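Lmo0325 protein (Listeria monocytogenes EGD-e, PDB 4RYK) probably binds DNA as a putative transcriptional regulator of the Rgg type, with an XRE-family helix-turn-helix domain joined to an all-helical, TPR-like C-terminal domain. Local coordinates at residues R198-F203 with S234-S239; E213-N218 with G254-K259; Q269-I274 with V291-F296. One frame throughout, in Å; residues are numbered along the deposited sequence.

Contact 1: residues R198-F203 with S234-S239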
loop_
_atom_site.group_PDB
_atom_site.type_symbol
_atom_site.label_atom_id
_atom_site.label_comp_id
_atom_site.label_asym_id
_atom_site.label_seq_id
_atom_site.Cartn_x
_atom_site.Cartn_y
_atom_site.Cartn_z
ATOM N N ARG A 198 -2.387 -1.769 -3.448
ATOM C CA ARG A 198 -3.438 -2.409 -2.640
ATOM C C ARG A 198 -4.023 -3.648 -3.309
ATOM O O ARG A 198 -4.351 -4.618 -2.640
ATOM C CB ARG A 198 -4.543 -1.397 -2.301
ATOM C CG ARG A 198 -4.044 -0.445 -1.212
ATOM C CD ARG A 198 -4.899 0.777 -1.031
ATOM N NE ARG A 198 -4.185 1.709 -0.184
ATOM C CZ ARG A 198 -4.459 2.996 -0.055
ATOM N NH1 ARG A 198 -5.498 3.519 -0.665
ATOM N NH2 ARG A 198 -3.688 3.769 0.701
ATOM N N GLY A 199 -4.144 -3.624 -4.622
ATOM C CA GLY A 199 -4.775 -4.714 -5.310
ATOM C C GLY A 199 -3.848 -5.876 -5.331
ATOM O O GLY A 199 -4.254 -7.007 -5.210
ATOM N N ARG A 200 -2.571 -5.599 -5.479
ATOM C CA ARG A 200 -1.598 -6.671 -5.509
ATOM C C ARG A 200 -1.665 -7.571 -4.277
ATOM O O ARG A 200 -1.644 -8.795 -4.384
ATOM C CB ARG A 200 -0.217 -6.089 -5.727
ATOM C CG ARG A 200 0.920 -7.046 -5.491
ATOM C CD ARG A 200 2.204 -6.468 -6.027
ATOM N NE ARG A 200 2.604 -5.260 -5.340
ATOM C CZ ARG A 200 2.717 -4.082 -5.898
ATOM N NH1 ARG A 200 2.375 -3.917 -7.131
ATOM N NH2 ARG A 200 3.116 -3.041 -5.183
ATOM N N LEU A 201 -1.793 -7.003 -3.107
ATOM C CA LEU A 201 -1.810 -7.813 -1.897
ATOM C C LEU A 201 -3.123 -8.603 -1.755
ATOM O O LEU A 201 -3.133 -9.723 -1.278
ATOM C CB LEU A 201 -1.635 -6.924 -0.645
ATOM C CG LEU A 201 -0.313 -6.105 -0.573
ATOM C CD1 LEU A 201 -0.250 -5.215 0.694
ATOM C CD2 LEU A 201 0.895 -7.030 -0.607
ATOM N N LEU A 202 -4.225 -8.011 -2.166
ATOM C CA LEU A 202 -5.505 -8.753 -2.222
ATOM C C LEU A 202 -5.424 -9.922 -3.183
ATOM O O LEU A 202 -5.833 -11.013 -2.853
ATOM C CB LEU A 202 -6.567 -7.817 -2.683
ATOM C CG LEU A 202 -7.964 -8.418 -2.736
ATOM C CD1 LEU A 202 -8.478 -8.719 -1.336
ATOM C CD2 LEU A 202 -8.901 -7.437 -3.463
ATOM N N PHE A 203 -4.839 -9.734 -4.376
ATOM C CA PHE A 203 -4.675 -10.889 -5.238
ATOM C C PHE A 203 -3.756 -11.951 -4.633
ATOM O O PHE A 203 -4.051 -13.136 -4.749
ATOM C CB PHE A 203 -4.254 -10.468 -6.634
ATOM C CG PHE A 203 -5.388 -9.904 -7.426
ATOM C CD1 PHE A 203 -6.278 -10.734 -8.058
ATOM C CD2 PHE A 203 -5.552 -8.575 -7.549
ATOM C CE1 PHE A 203 -7.328 -10.230 -8.790
ATOM C CE2 PHE A 203 -6.605 -8.059 -8.276
ATOM C CZ PHE A 203 -7.488 -8.876 -8.892
ATOM N N SER A 234 3.395 -11.727 -6.399
ATOM C CA SER A 234 4.255 -11.349 -5.267
ATOM C C SER A 234 5.615 -10.758 -5.709
ATOM O O SER A 234 6.294 -10.105 -4.923
ATOM C CB SER A 234 4.442 -12.538 -4.330
ATOM O OG SER A 234 5.166 -13.563 -4.952
ATOM N N GLU A 235 5.974 -10.969 -6.973
ATOM C CA GLU A 235 7.234 -10.519 -7.511
ATOM C C GLU A 235 7.070 -9.405 -8.492
ATOM O O GLU A 235 8.034 -8.947 -9.052
ATOM C CB GLU A 235 7.948 -11.675 -8.192
ATOM C CG GLU A 235 8.463 -12.676 -7.178
ATOM C CD GLU A 235 8.995 -13.941 -7.824
ATOM O OE1 GLU A 235 9.390 -13.866 -8.987
ATOM O OE2 GLU A 235 9.033 -15.001 -7.177
ATOM N N THR A 236 5.861 -8.912 -8.620
ATOM C CA THR A 236 5.515 -7.911 -9.604
ATOM C C THR A 236 6.285 -6.633 -9.385
ATOM O O THR A 236 6.340 -6.110 -8.272
ATOM C CB THR A 236 3.995 -7.626 -9.612
ATOM O OG1 THR A 236 3.317 -8.721 -10.252
ATOM C CG2 THR A 236 3.711 -6.387 -10.417
ATOM N N SER A 237 6.912 -6.196 -10.466
ATOM C CA SER A 237 7.724 -4.990 -10.543
ATOM C C SER A 237 8.765 -4.848 -9.419
ATOM O O SER A 237 9.098 -3.710 -8.987
ATOM C CB SER A 237 6.790 -3.785 -10.592
ATOM O OG SER A 237 6.544 -3.336 -9.289
ATOM N N GLY A 238 9.270 -6.006 -8.968
ATOM C CA GLY A 238 10.294 -6.122 -7.903
ATOM C C GLY A 238 9.826 -5.589 -6.547
ATOM O O GLY A 238 10.635 -5.324 -5.669
ATOM N N SER A 239 8.509 -5.476 -6.372
ATOM C CA SER A 239 7.900 -4.839 -5.181
ATOM C C SER A 239 8.422 -5.254 -3.814
ATOM O O SER A 239 8.409 -6.504 -3.416
ATOM C CB SER A 239 6.363 -5.108 -5.170
ATOM O OG SER A 239 5.748 -4.470 -6.268
#

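Contact 2: residues E213-N218 with G254-K259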
loop_
_atom_site.group_PDB
_atom_site.type_symbol
_atom_site.label_atom_id
_atom_site.label_comp_id
_atom_site.label_asym_id
_atom_site.label_seq_id
_atom_site.Cartn_x
_atom_site.Cartn_y
_atom_site.Cartn_z
ATOM N N GLU A 213 -6.246 -24.490 -0.974
ATOM C CA GLU A 213 -7.448 -25.345 -1.106
ATOM C C GLU A 213 -7.286 -26.393 -2.194
ATOM O O GLU A 213 -7.786 -27.515 -2.072
ATOM C CB GLU A 213 -8.703 -24.502 -1.344
ATOM C CG GLU A 213 -9.992 -25.234 -0.977
ATOM C CD GLU A 213 -10.042 -25.545 0.509
ATOM O OE1 GLU A 213 -10.117 -24.586 1.317
ATOM O OE2 GLU A 213 -9.946 -26.736 0.865
ATOM N N LEU A 214 -6.570 -26.045 -3.257
ATOM C CA LEU A 214 -6.358 -26.985 -4.339
ATOM C C LEU A 214 -5.421 -28.081 -3.916
ATOM O O LEU A 214 -5.608 -29.259 -4.294
ATOM C CB LEU A 214 -5.803 -26.312 -5.573
ATOM C CG LEU A 214 -6.858 -25.440 -6.208
ATOM C CD1 LEU A 214 -6.185 -24.466 -7.160
ATOM C CD2 LEU A 214 -7.956 -26.278 -6.869
ATOM N N ILE A 215 -4.416 -27.719 -3.139
ATOM C CA ILE A 215 -3.489 -28.745 -2.663
ATOM C C ILE A 215 -4.270 -29.767 -1.838
ATOM O O ILE A 215 -4.285 -30.947 -2.173
ATOM C CB ILE A 215 -2.308 -28.158 -1.880
ATOM C CG1 ILE A 215 -1.359 -27.414 -2.833
ATOM C CG2 ILE A 215 -1.533 -29.253 -1.157
ATOM C CD1 ILE A 215 -0.336 -26.564 -2.118
ATOM N N ILE A 216 -4.965 -29.283 -0.813
ATOM C CA ILE A 216 -5.810 -30.112 0.049
ATOM C C ILE A 216 -6.738 -31.017 -0.718
ATOM O O ILE A 216 -6.956 -32.139 -0.307
ATOM C CB ILE A 216 -6.628 -29.242 1.027
ATOM C CG1 ILE A 216 -5.717 -28.804 2.183
ATOM C CG2 ILE A 216 -7.849 -29.988 1.563
ATOM C CD1 ILE A 216 -6.228 -27.624 2.974
ATOM N N GLN A 217 -7.284 -30.534 -1.825
ATOM C CA GLN A 217 -8.102 -31.370 -2.693
ATOM C C GLN A 217 -7.312 -32.158 -3.723
ATOM O O GLN A 217 -7.909 -32.734 -4.612
ATOM C CB GLN A 217 -9.058 -30.526 -3.477
ATOM C CG GLN A 217 -10.044 -29.788 -2.631
ATOM C CD GLN A 217 -10.911 -28.921 -3.506
ATOM O OE1 GLN A 217 -11.053 -29.166 -4.710
ATOM N NE2 GLN A 217 -11.466 -27.889 -2.926
ATOM N N ASN A 218 -5.985 -32.117 -3.672
ATOM C CA ASN A 218 -5.195 -32.914 -4.573
ATOM C C ASN A 218 -5.425 -32.612 -6.052
ATOM O O ASN A 218 -5.345 -33.515 -6.892
ATOM C CB ASN A 218 -5.492 -34.392 -4.322
ATOM C CG ASN A 218 -4.380 -35.274 -4.780
ATOM O OD1 ASN A 218 -3.224 -34.935 -4.625
ATOM N ND2 ASN A 218 -4.722 -36.400 -5.368
ATOM N N GLY A 254 7.001 -25.689 -1.760
ATOM C CA GLY A 254 7.506 -26.795 -0.966
ATOM C C GLY A 254 6.507 -27.930 -0.894
ATOM O O GLY A 254 6.838 -29.072 -1.152
ATOM N N ALA A 255 5.271 -27.594 -0.569
ATOM C CA ALA A 255 4.221 -28.593 -0.426
ATOM C C ALA A 255 3.980 -29.325 -1.751
ATOM O O ALA A 255 3.846 -30.542 -1.782
ATOM C CB ALA A 255 2.936 -27.908 0.032
ATOM N N ILE A 256 3.916 -28.569 -2.843
ATOM C CA ILE A 256 3.724 -29.151 -4.151
ATOM C C ILE A 256 4.877 -30.054 -4.569
ATOM O O ILE A 256 4.660 -31.129 -5.150
ATOM C CB ILE A 256 3.458 -28.079 -5.193
ATOM C CG1 ILE A 256 2.103 -27.405 -4.876
ATOM C CG2 ILE A 256 3.451 -28.701 -6.585
ATOM C CD1 ILE A 256 1.712 -26.297 -5.824
ATOM N N TRP A 257 6.087 -29.653 -4.253
ATOM C CA TRP A 257 7.212 -30.548 -4.475
ATOM C C TRP A 257 7.043 -31.863 -3.738
ATOM O O TRP A 257 7.327 -32.936 -4.306
ATOM C CB TRP A 257 8.538 -29.897 -4.090
ATOM C CG TRP A 257 9.047 -28.954 -5.138
ATOM C CD1 TRP A 257 8.758 -28.972 -6.466
ATOM C CD2 TRP A 257 9.948 -27.860 -4.942
ATOM N NE1 TRP A 257 9.421 -27.957 -7.105
ATOM C CE2 TRP A 257 10.173 -27.273 -6.194
ATOM C CE3 TRP A 257 10.612 -27.341 -3.825
ATOM C CZ2 TRP A 257 11.010 -26.163 -6.368
ATOM C CZ3 TRP A 257 11.461 -26.251 -3.999
ATOM C CH2 TRP A 257 11.648 -25.676 -5.266
HETATM N N MSE A 258 6.568 -31.818 -2.499
HETATM C CA MSE A 258 6.366 -33.059 -1.752
HETATM C C MSE A 258 5.379 -33.952 -2.449
HETATM O O MSE A 258 5.575 -35.134 -2.558
HETATM C CB MSE A 258 5.921 -32.785 -0.319
HETATM C CG MSE A 258 7.036 -32.083 0.432
HETATM SE SE MSE A 258 6.755 -32.022 2.365
HETATM C CE MSE A 258 5.879 -30.282 2.427
ATOM N N LYS A 259 4.318 -33.369 -2.942
ATOM C CA LYS A 259 3.330 -34.084 -3.698
ATOM C C LYS A 259 3.840 -34.555 -5.041
ATOM O O LYS A 259 3.303 -35.493 -5.577
ATOM C CB LYS A 259 2.136 -33.183 -3.973
ATOM C CG LYS A 259 1.279 -32.899 -2.763
ATOM C CD LYS A 259 0.486 -34.125 -2.365
ATOM C CE LYS A 259 -0.656 -34.390 -3.325
ATOM N NZ LYS A 259 -0.734 -35.851 -3.576
#

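Contact 3: residues Q269-I274 with V291-F296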
loop_
_atom_site.group_PDB
_atom_site.type_symbol
_atom_site.label_atom_id
_atom_site.label_comp_id
_atom_site.label_asym_id
_atom_site.label_seq_id
_atom_site.Cartn_x
_atom_site.Cartn_y
_atom_site.Cartn_z
ATOM N N GLN A 269 12.120 -26.819 1.998
ATOM C CA GLN A 269 11.687 -25.519 1.577
ATOM C C GLN A 269 10.549 -25.017 2.452
ATOM O O GLN A 269 10.514 -23.852 2.805
ATOM C CB GLN A 269 11.231 -25.592 0.151
ATOM C CG GLN A 269 10.497 -24.355 -0.312
ATOM C CD GLN A 269 11.237 -23.630 -1.366
ATOM O OE1 GLN A 269 12.446 -23.741 -1.451
ATOM N NE2 GLN A 269 10.514 -22.922 -2.207
ATOM N N ALA A 270 9.604 -25.893 2.760
ATOM C CA ALA A 270 8.462 -25.553 3.611
ATOM C C ALA A 270 8.906 -25.196 5.030
ATOM O O ALA A 270 8.417 -24.237 5.611
ATOM C CB ALA A 270 7.476 -26.717 3.657
ATOM N N LYS A 271 9.799 -25.992 5.592
ATOM C CA LYS A 271 10.412 -25.684 6.884
ATOM C C LYS A 271 11.187 -24.364 6.873
ATOM O O LYS A 271 11.190 -23.653 7.846
ATOM C CB LYS A 271 11.344 -26.820 7.306
ATOM C CG LYS A 271 10.601 -28.108 7.654
ATOM C CD LYS A 271 10.093 -28.108 9.095
ATOM C CE LYS A 271 11.178 -28.593 10.061
ATOM N NZ LYS A 271 10.739 -28.611 11.491
ATOM N N ARG A 272 11.822 -24.049 5.761
ATOM C CA ARG A 272 12.551 -22.804 5.661
ATOM C C ARG A 272 11.568 -21.593 5.661
ATOM O O ARG A 272 11.834 -20.549 6.269
ATOM C CB ARG A 272 13.415 -22.836 4.429
ATOM C CG ARG A 272 14.042 -21.517 4.107
ATOM C CD ARG A 272 15.369 -21.434 4.773
ATOM N NE ARG A 272 15.366 -21.088 6.186
ATOM C CZ ARG A 272 15.375 -19.848 6.688
ATOM N NH1 ARG A 272 15.440 -19.683 8.005
ATOM N NH2 ARG A 272 15.315 -18.772 5.897
ATOM N N ALA A 273 10.417 -21.734 5.011
ATOM C CA ALA A 273 9.456 -20.661 5.020
ATOM C C ALA A 273 8.942 -20.395 6.452
ATOM O O ALA A 273 8.866 -19.250 6.884
ATOM C CB ALA A 273 8.312 -20.960 4.091
ATOM N N ILE A 274 8.605 -21.451 7.173
ATOM C CA ILE A 274 8.181 -21.325 8.558
ATOM C C ILE A 274 9.236 -20.640 9.438
ATOM O O ILE A 274 8.913 -19.753 10.229
ATOM C CB ILE A 274 7.832 -22.720 9.086
ATOM C CG1 ILE A 274 6.508 -23.145 8.474
ATOM C CG2 ILE A 274 7.777 -22.788 10.621
ATOM C CD1 ILE A 274 6.258 -24.633 8.575
ATOM N N VAL A 291 1.052 -26.063 11.742
ATOM C CA VAL A 291 -0.114 -26.922 11.811
ATOM C C VAL A 291 -0.494 -27.379 10.409
ATOM O O VAL A 291 -0.724 -28.555 10.171
ATOM C CB VAL A 291 -1.291 -26.177 12.439
ATOM C CG1 VAL A 291 -2.589 -27.019 12.353
ATOM C CG2 VAL A 291 -0.922 -25.852 13.868
ATOM N N VAL A 292 -0.549 -26.449 9.474
ATOM C CA VAL A 292 -0.841 -26.839 8.123
ATOM C C VAL A 292 0.119 -27.915 7.665
ATOM O O VAL A 292 -0.268 -28.893 7.006
ATOM C CB VAL A 292 -0.748 -25.652 7.175
ATOM C CG1 VAL A 292 -1.040 -26.091 5.757
ATOM C CG2 VAL A 292 -1.713 -24.545 7.598
ATOM N N LEU A 293 1.382 -27.745 8.022
ATOM C CA LEU A 293 2.410 -28.625 7.490
ATOM C C LEU A 293 2.252 -30.018 8.074
ATOM O O LEU A 293 2.381 -31.027 7.356
ATOM C CB LEU A 293 3.803 -28.095 7.802
ATOM C CG LEU A 293 4.967 -29.011 7.452
ATOM C CD1 LEU A 293 4.859 -29.387 5.985
ATOM C CD2 LEU A 293 6.311 -28.360 7.710
ATOM N N LYS A 294 2.031 -30.077 9.378
ATOM C CA LYS A 294 1.854 -31.363 10.028
ATOM C C LYS A 294 0.664 -32.144 9.500
ATOM O O LYS A 294 0.748 -33.352 9.343
ATOM C CB LYS A 294 1.661 -31.176 11.509
ATOM C CG LYS A 294 2.954 -30.889 12.205
ATOM C CD LYS A 294 2.681 -30.306 13.559
ATOM C CE LYS A 294 3.978 -29.938 14.235
ATOM N NZ LYS A 294 3.741 -29.936 15.694
ATOM N N GLN A 295 -0.443 -31.454 9.274
ATOM C CA GLN A 295 -1.669 -32.099 8.813
ATOM C C GLN A 295 -1.440 -32.572 7.395
ATOM O O GLN A 295 -1.850 -33.651 6.996
ATOM C CB GLN A 295 -2.845 -31.111 8.892
ATOM C CG GLN A 295 -3.218 -30.741 10.334
ATOM C CD GLN A 295 -3.922 -31.888 11.071
ATOM O OE1 GLN A 295 -4.939 -32.407 10.596
ATOM N NE2 GLN A 295 -3.397 -32.283 12.243
ATOM N N PHE A 296 -0.717 -31.777 6.636
ATOM C CA PHE A 296 -0.420 -32.146 5.268
ATOM C C PHE A 296 0.431 -33.426 5.238
ATOM O O PHE A 296 0.149 -34.350 4.471
ATOM C CB PHE A 296 0.274 -30.984 4.592
ATOM C CG PHE A 296 0.907 -31.329 3.305
ATOM C CD1 PHE A 296 2.214 -31.749 3.266
ATOM C CD2 PHE A 296 0.198 -31.215 2.118
ATOM C CE1 PHE A 296 2.807 -32.057 2.058
ATOM C CE2 PHE A 296 0.799 -31.491 0.903
ATOM C CZ PHE A 296 2.108 -31.923 0.872
#

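Contact 1: residues R198-F203 with S234-S239
Arg200, on helix 197-216, reaches across to Thr236 and Ser239, which lie in the connection between helices 220-235 and 243-259. The setting is the layered helices, neighbours antiparallel, expected of the TPR-like C-terminal domain of an Rgg-type regulator, and one buried arginine shows how such a stack can tie a helix to an inter-helix turn. Its CB points at the turn. With CG set opposite the backbone N (chi1 168°) and chi2 also extended, the chain runs straight out from the helix as far as CD, which passes 4.2 Å from CB of Thr236; the two side chains meet at a slant. A bend at chi3 (64°) then lays the guanidinium against Ser239, whose OG sits 3.1 Å above the plane, over its centre carbon CZ. The neighbouring nitrogen NH2 is 3.2 Å from the same OG, but the angle is too poor for a hydrogen bond, so the hydroxyl simply lies over the face of the guanidinium. The N-H groups bond elsewhere: NH1 to the backbone O of Arg194, NE to OD1 of Asn241. Thr236 OG1 likewise turns to the backbone O of Glu232. Nearby, Ser239 O accepts a hydrogen bond from Tyr282 OH of the second subunit, bringing the turn into the dimer. Three donors converge on the carbonyl oxygen of Thr236: N of Ser239, OG of Ser237 and OG of Ser239, the last at 2.7 Å with a C=O...O angle of 159°.

Contact 2: residues E213-N218 with G254-K259
Ile215 and Lys259 lose the most surface here, one in the buried part of the interface and the other at its margin, with Asn218 as the lysine's partner. In the last turns of helix 197-216, CB of Ile215 is directed at helix 243-259. Its CG1 lies opposite the carbonyl carbon (chi1 -71°), and the extended chi2 carries CD1 forward to touch two neighbouring residues of the facing helix: CG1 of Ile256 at 3.8 Å and CB of Ala255 at 4.1 Å. The two isoleucines pass at a slant, with branch CG1 of Ile215 also 4.0 Å from CG1 of Ile256. Phe296 of helix 283-300 packs against Ile215 too, so the isoleucine joins three helices.

One turn on, the contact becomes polar. Lys259 is bent at chi2, chi3 and chi4, and this folded chain meets the side chain of Asn218 at about a right angle. NZ gives a weak hydrogen bond to OD1 of Asn218, 2.9 Å long; the ammonium also has a long, weak ion pair with Glu300.

Asn218, with a positive phi of 60°, is the C' residue of a Schellman motif that ends the helix: its N bonds to O of Ile215, and N of Lys219 to O of Leu214. The two helices run the same way, with antiparallel helix 220-235 intervening in the chain, an every-second-helix pairing that fits the layers of a TPR-like domain.

Contact 3: residues Q269-I274 with V291-F296
Leu293 is the residue through which segment 291-296 meets segment 269-274, and each of its three partners there, Ala270, Lys271 and Ile274, touches one of its two methyls. The helices carrying them, 263-279 and 283-300, form an antiparallel hairpin; their short segments run at 160° with axes 11.2 Å apart, a wide spacing that the leucine bridges.

Early in the segment, Val292 rests on Tyr251 of helix 243-259 rather than on the hairpin partner. Next is Leu293, directed at helix 263-279. Its CG stands opposite the backbone N (chi1 173°), which thrusts the isopropyl fork toward helix 263-279 and splits its work between two branches. CD2 reaches CD1 of Ile274 at 3.8 Å and, from another side, CD of Lys271 at 4.0 Å. CD1 faces CB of Ala270 more loosely, at 4.4 Å. Ile274 and Leu293 lie aslant to each other, whereas the lysine chain, bent at chi2 and chi3, crosses the leucine at about a right angle and offers its CD methylene. Ile274 also packs on Tyr289 and Ser290, earlier in helix 283-300. At the end of the segment, Phe296 turns to Met258, extending the packing toward helix 243-259.

No hydrogen bond links the two segments. Their contact is made entirely of carbon atoms, the aliphatic stem of an exposed lysine closing the rim of a buried apolar patch, so its stability should rest on the fit of methyl groups and the exclusion of water rather than on directional bonds.

In the fold
From the N-terminal helix-turn-helix region the chain runs through several helices to helix 197-216, whose start and end serve contacts 1 and 2. Contact 1 closes first, over 30 intervening residues, when the chain returns along helix 220-235 to its turn. Contact 2 opens inside that loop and closes beyond it on helix 243-259, so the two cross, although their nearest atoms stay about 11 Å apart. Contact 3 follows in series, a short hairpin closure between helices 263-279 and 283-300. It touches contact 2, where Phe296 CZ lies 3.5 Å from Ala255 O. Together they bind five consecutive helices of the C-terminal domain.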